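Local coordinates for protein 3-carboxy-cis,cis-muconate cycloisomerase (Pseudomonas putida, PDB 1RE5) that belongs to the fumarase/aspartase superfamily of mainly helical, homotetrameric enzymes, at residues D[127-132]-D[175-180]; D[135-140]-D[168-173]. All blocks are in the same frame, centred on the assembly; numbering follows the deposited sequence.

Contact 1. Residues D[127-132]-D[175-180]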
loop_
_atom_site.group_PDB
_atom_site.type_symbol
_atom_site.label_atom_id
_atom_site.label_comp_id
_atom_site.label_asym_id
_atom_site.label_seq_id
_atom_site.Cartn_x
_atom_site.Cartn_y
_atom_site.Cartn_z
ATOM N N ALA D 127 23.365 14.286 -7.460
ATOM C CA ALA D 127 23.843 15.664 -7.365
ATOM C C ALA D 127 23.132 16.348 -6.214
ATOM O O ALA D 127 23.772 16.808 -5.261
ATOM C CB ALA D 127 23.569 16.411 -8.657
ATOM N N ASP D 128 21.801 16.405 -6.305
ATOM C CA ASP D 128 20.982 17.025 -5.265
ATOM C C ASP D 128 21.268 16.461 -3.870
ATOM O O ASP D 128 21.376 17.224 -2.913
ATOM C CB ASP D 128 19.497 16.875 -5.593
ATOM C CG ASP D 128 19.083 17.693 -6.804
ATOM O OD1 ASP D 128 19.809 18.649 -7.152
ATOM O OD2 ASP D 128 18.024 17.393 -7.399
ATOM N N LEU D 129 21.386 15.140 -3.750
ATOM C CA LEU D 129 21.683 14.547 -2.448
ATOM C C LEU D 129 22.994 15.073 -1.902
ATOM O O LEU D 129 23.056 15.470 -0.741
ATOM C CB LEU D 129 21.769 13.022 -2.516
ATOM C CG LEU D 129 20.484 12.205 -2.408
ATOM C CD1 LEU D 129 20.841 10.735 -2.414
ATOM C CD2 LEU D 129 19.744 12.561 -1.137
ATOM N N GLY D 130 24.035 15.064 -2.738
ATOM C CA GLY D 130 25.340 15.546 -2.312
ATOM C C GLY D 130 25.272 17.012 -1.923
ATOM O O GLY D 130 25.837 17.442 -0.916
ATOM N N LYS D 131 24.566 17.796 -2.723
ATOM C CA LYS D 131 24.424 19.212 -2.428
ATOM C C LYS D 131 23.720 19.364 -1.066
ATOM O O LYS D 131 24.228 20.026 -0.165
ATOM C CB LYS D 131 23.625 19.882 -3.546
ATOM C CG LYS D 131 23.422 21.375 -3.395
ATOM C CD LYS D 131 22.548 21.914 -4.529
ATOM C CE LYS D 131 21.168 21.225 -4.555
ATOM N NZ LYS D 131 20.356 21.533 -5.784
ATOM N N LEU D 132 22.565 18.725 -0.915
ATOM C CA LEU D 132 21.810 18.774 0.327
ATOM C C LEU D 132 22.624 18.294 1.534
ATOM O O LEU D 132 22.572 18.900 2.599
ATOM C CB LEU D 132 20.531 17.937 0.192
ATOM C CG LEU D 132 19.596 17.834 1.407
ATOM C CD1 LEU D 132 19.005 19.197 1.777
ATOM C CD2 LEU D 132 18.502 16.854 1.082
ATOM N N ARG D 175 23.848 7.365 4.060
ATOM C CA ARG D 175 23.545 5.965 3.823
ATOM C C ARG D 175 22.803 5.773 2.499
ATOM O O ARG D 175 22.924 4.727 1.862
ATOM C CB ARG D 175 22.702 5.415 4.966
ATOM C CG ARG D 175 23.490 4.810 6.106
ATOM C CD ARG D 175 22.581 4.565 7.304
ATOM N NE ARG D 175 22.740 5.638 8.277
ATOM C CZ ARG D 175 21.744 6.230 8.912
ATOM N NH1 ARG D 175 20.496 5.862 8.687
ATOM N NH2 ARG D 175 22.006 7.199 9.768
ATOM N N HIS D 176 22.032 6.770 2.077
ATOM C CA HIS D 176 21.301 6.626 0.823
ATOM C C HIS D 176 22.221 6.824 -0.352
ATOM O O HIS D 176 22.044 6.187 -1.397
ATOM C CB HIS D 176 20.140 7.617 0.750
ATOM C CG HIS D 176 19.113 7.392 1.810
ATOM N ND1 HIS D 176 18.261 8.384 2.252
ATOM C CD2 HIS D 176 18.843 6.300 2.561
ATOM C CE1 HIS D 176 17.514 7.913 3.236
ATOM N NE2 HIS D 176 17.848 6.650 3.442
ATOM N N ARG D 177 23.200 7.707 -0.186
ATOM C CA ARG D 177 24.153 7.976 -1.256
ATOM C C ARG D 177 24.924 6.701 -1.500
ATOM O O ARG D 177 25.201 6.324 -2.640
ATOM C CB ARG D 177 25.092 9.095 -0.840
ATOM C CG ARG D 177 24.349 10.376 -0.547
ATOM C CD ARG D 177 25.295 11.469 -0.167
ATOM N NE ARG D 177 26.118 11.899 -1.289
ATOM C CZ ARG D 177 27.223 12.628 -1.149
ATOM N NH1 ARG D 177 27.619 12.987 0.070
ATOM N NH2 ARG D 177 27.919 13.006 -2.219
ATOM N N GLN D 178 25.230 6.038 -0.393
ATOM C CA GLN D 178 25.953 4.777 -0.353
ATOM C C GLN D 178 25.140 3.714 -1.089
ATOM O O GLN D 178 25.668 2.998 -1.927
ATOM C CB GLN D 178 26.123 4.398 1.113
ATOM C CG GLN D 178 27.079 3.303 1.465
ATOM C CD GLN D 178 27.057 3.043 2.982
ATOM O OE1 GLN D 178 27.174 3.985 3.800
ATOM N NE2 GLN D 178 26.902 1.767 3.366
ATOM N N ARG D 179 23.849 3.629 -0.780
ATOM C CA ARG D 179 22.960 2.650 -1.404
ATOM C C ARG D 179 22.836 2.885 -2.906
ATOM O O ARG D 179 22.875 1.938 -3.704
ATOM C CB ARG D 179 21.577 2.704 -0.743
ATOM C CG ARG D 179 21.548 2.165 0.693
ATOM C CD ARG D 179 20.245 2.524 1.417
ATOM N NE ARG D 179 20.197 1.948 2.757
ATOM C CZ ARG D 179 19.857 2.622 3.853
ATOM N NH1 ARG D 179 19.524 3.903 3.773
ATOM N NH2 ARG D 179 19.876 2.023 5.040
ATOM N N LEU D 180 22.683 4.152 -3.289
ATOM C CA LEU D 180 22.569 4.541 -4.697
ATOM C C LEU D 180 23.830 4.125 -5.464
ATOM O O LEU D 180 23.788 3.738 -6.627
ATOM C CB LEU D 180 22.378 6.057 -4.774
ATOM C CG LEU D 180 20.995 6.601 -5.146
ATOM C CD1 LEU D 180 19.894 5.584 -4.854
ATOM C CD2 LEU D 180 20.768 7.896 -4.417
#
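Leu129 and Leu180 meet through their methyl ends, CD1 of Leu129 lying 3.5 Å from CD2 of Leu180, with the two side chains set at a slant to one another. The same CD1 reaches back along helix 175-180 to the aliphatic part of Arg177, 4.0 Å from its CG. There the two chains slide past each other in opposite directions. Branched leucines suit this buried strip, which Leu338 of helix 319-347 and Val239 of helix 231-257 help to close.

The polar end of Arg177 is used differently. Its chain bends about the CG-CD bond (chi3 69°), which lays the guanidinium beside Gly130. The CA of Gly130 sits over one face of this flat group, 3.6 Å from NH2 and displaced toward the rim. Having no side chain, Gly130 lets the guanidinium lie close against the backbone.

On the far side of helix 175-180, Arg175 and Arg179 form salt bridges to Asp231 of the second subunit. The two segments run antiparallel at 155°, their axes 10.5 Å apart, as neighbouring helices do in the long helical bundle characteristic of this superfamily.

Contact 2. Residues D[135-140]-D[168-173]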
loop_
_atom_site.group_PDB
_atom_site.type_symbol
_atom_site.label_atom_id
_atom_site.label_comp_id
_atom_site.label_asym_id
_atom_site.label_seq_id
_atom_site.Cartn_x
_atom_site.Cartn_y
_atom_site.Cartn_z
ATOM N N THR D 135 25.208 21.152 2.586
ATOM C CA THR D 135 24.609 22.244 3.333
ATOM C C THR D 135 24.085 21.794 4.684
ATOM O O THR D 135 24.116 22.557 5.656
ATOM C CB THR D 135 23.466 22.941 2.543
ATOM O OG1 THR D 135 22.212 22.650 3.158
ATOM C CG2 THR D 135 23.443 22.487 1.109
ATOM N N LEU D 136 23.612 20.556 4.750
ATOM C CA LEU D 136 23.085 20.012 6.000
ATOM C C LEU D 136 24.240 19.810 6.964
ATOM O O LEU D 136 24.097 19.966 8.177
ATOM C CB LEU D 136 22.402 18.683 5.730
ATOM C CG LEU D 136 21.055 18.439 6.377
ATOM C CD1 LEU D 136 20.177 19.655 6.225
ATOM C CD2 LEU D 136 20.431 17.228 5.696
ATOM N N SER D 137 25.390 19.465 6.394
ATOM C CA SER D 137 26.611 19.242 7.151
ATOM C C SER D 137 27.073 20.527 7.844
ATOM O O SER D 137 27.482 20.503 9.002
ATOM C CB SER D 137 27.705 18.752 6.212
ATOM O OG SER D 137 28.947 18.745 6.882
ATOM N N GLN D 138 27.008 21.644 7.128
ATOM C CA GLN D 138 27.419 22.928 7.675
ATOM C C GLN D 138 26.502 23.377 8.810
ATOM O O GLN D 138 26.962 23.782 9.872
ATOM C CB GLN D 138 27.424 23.975 6.570
ATOM C CG GLN D 138 28.355 23.646 5.439
ATOM C CD GLN D 138 28.618 24.836 4.547
ATOM O OE1 GLN D 138 29.351 24.732 3.565
ATOM N NE2 GLN D 138 28.030 25.985 4.889
ATOM N N GLN D 139 25.201 23.312 8.565
ATOM C CA GLN D 139 24.206 23.675 9.568
ATOM C C GLN D 139 24.398 22.818 10.826
ATOM O O GLN D 139 24.301 23.309 11.939
ATOM C CB GLN D 139 22.797 23.464 9.007
ATOM C CG GLN D 139 22.470 24.301 7.786
ATOM C CD GLN D 139 22.244 25.763 8.119
ATOM O OE1 GLN D 139 21.717 26.515 7.305
ATOM N NE2 GLN D 139 22.642 26.175 9.319
ATOM N N ALA D 140 24.666 21.531 10.645
ATOM C CA ALA D 140 24.883 20.646 11.782
ATOM C C ALA D 140 26.026 21.205 12.623
ATOM O O ALA D 140 25.902 21.370 13.831
ATOM C CB ALA D 140 25.224 19.236 11.296
ATOM N N GLY D 168 21.372 13.715 12.344
ATOM C CA GLY D 168 20.662 12.479 12.052
ATOM C C GLY D 168 20.147 12.440 10.618
ATOM O O GLY D 168 20.171 11.395 9.977
ATOM N N VAL D 169 19.667 13.573 10.110
ATOM C CA VAL D 169 19.187 13.611 8.740
ATOM C C VAL D 169 20.395 13.410 7.844
ATOM O O VAL D 169 20.328 12.668 6.864
ATOM C CB VAL D 169 18.488 14.945 8.394
ATOM C CG1 VAL D 169 18.007 14.910 6.934
ATOM C CG2 VAL D 169 17.302 15.170 9.331
ATOM N N LEU D 170 21.505 14.063 8.189
ATOM C CA LEU D 170 22.745 13.911 7.418
ATOM C C LEU D 170 23.125 12.431 7.371
ATOM O O LEU D 170 23.396 11.889 6.300
ATOM C CB LEU D 170 23.900 14.704 8.047
ATOM C CG LEU D 170 25.258 14.564 7.333
ATOM C CD1 LEU D 170 25.135 15.026 5.868
ATOM C CD2 LEU D 170 26.327 15.373 8.064
ATOM N N GLY D 171 23.139 11.777 8.528
ATOM C CA GLY D 171 23.482 10.371 8.560
ATOM C C GLY D 171 22.665 9.555 7.580
ATOM O O GLY D 171 23.218 8.800 6.795
ATOM N N ALA D 172 21.345 9.702 7.628
ATOM C CA ALA D 172 20.467 8.962 6.744
ATOM C C ALA D 172 20.814 9.239 5.293
ATOM O O ALA D 172 20.927 8.300 4.498
ATOM C CB ALA D 172 19.023 9.345 7.007
ATOM N N LEU D 173 20.982 10.516 4.945
ATOM C CA LEU D 173 21.307 10.885 3.564
ATOM C C LEU D 173 22.606 10.235 3.069
ATOM O O LEU D 173 22.702 9.819 1.904
ATOM C CB LEU D 173 21.397 12.408 3.418
ATOM C CG LEU D 173 20.069 13.169 3.500
ATOM C CD1 LEU D 173 20.293 14.630 3.197
ATOM C CD2 LEU D 173 19.088 12.597 2.509
#
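Leu136 enters the contact first, presenting a single methyl, CD2, to two side chains of helix 168-173. That methyl lies 3.6 Å from CG1 of Val169 and equally near CD1 of Leu173, which stand one helical turn apart. The leucine crosses both at about a right angle, so its end fits between them, and the backbone N of Leu170 lies 4.2 Å from the same CD2. Val169 offers CG1 because that branch stands trans to its own backbone N (chi1 -180°); its beta-branch keeps the methyl close to the helix. Ala345 of helix 319-347 also packs on Leu136.

Next along the chain, Ser137 meets Leu170 through carbon alone. CD2 of Leu170 lies 4.0 Å from the CA of Ser137 and 4.1 Å from its CB. The small serine leaves the longer leucine space to lie against the helix backbone, while Val442 of helix 434-449 touches both residues.

One turn after Leu136, Ala140 faces the partner helix but stays short of contact, its small side chain packing on Val438 instead. The axes of the segments approach to 9.5 Å and their directions differ by 152°. Since every close approach here involves a methyl group, cohesion between these segments probably comes from dispersion and the exclusion of water.

Overall arrangement
After the N-terminal helices, which end with 78-92, the chain runs along helix 106-142, passing 127-132 and then 135-140. It turns through the small antiparallel sheet of strands 147-152, 155-157 and 159-161 and comes back along helix 162-187. On this return 168-173 closes contact 2, and 175-180 then closes the wider loop of contact 1, so the contacts nest without crossing. Their centres lie about 11 Å apart on one antiparallel helical hairpin. Leu173 joins them, its CD1 lying 3.6 Å from CD2 of Leu132. Helices 231-257 and 319-347 flank both contacts, helix 434-449 adds cover at contact 2, and the second subunit touches both.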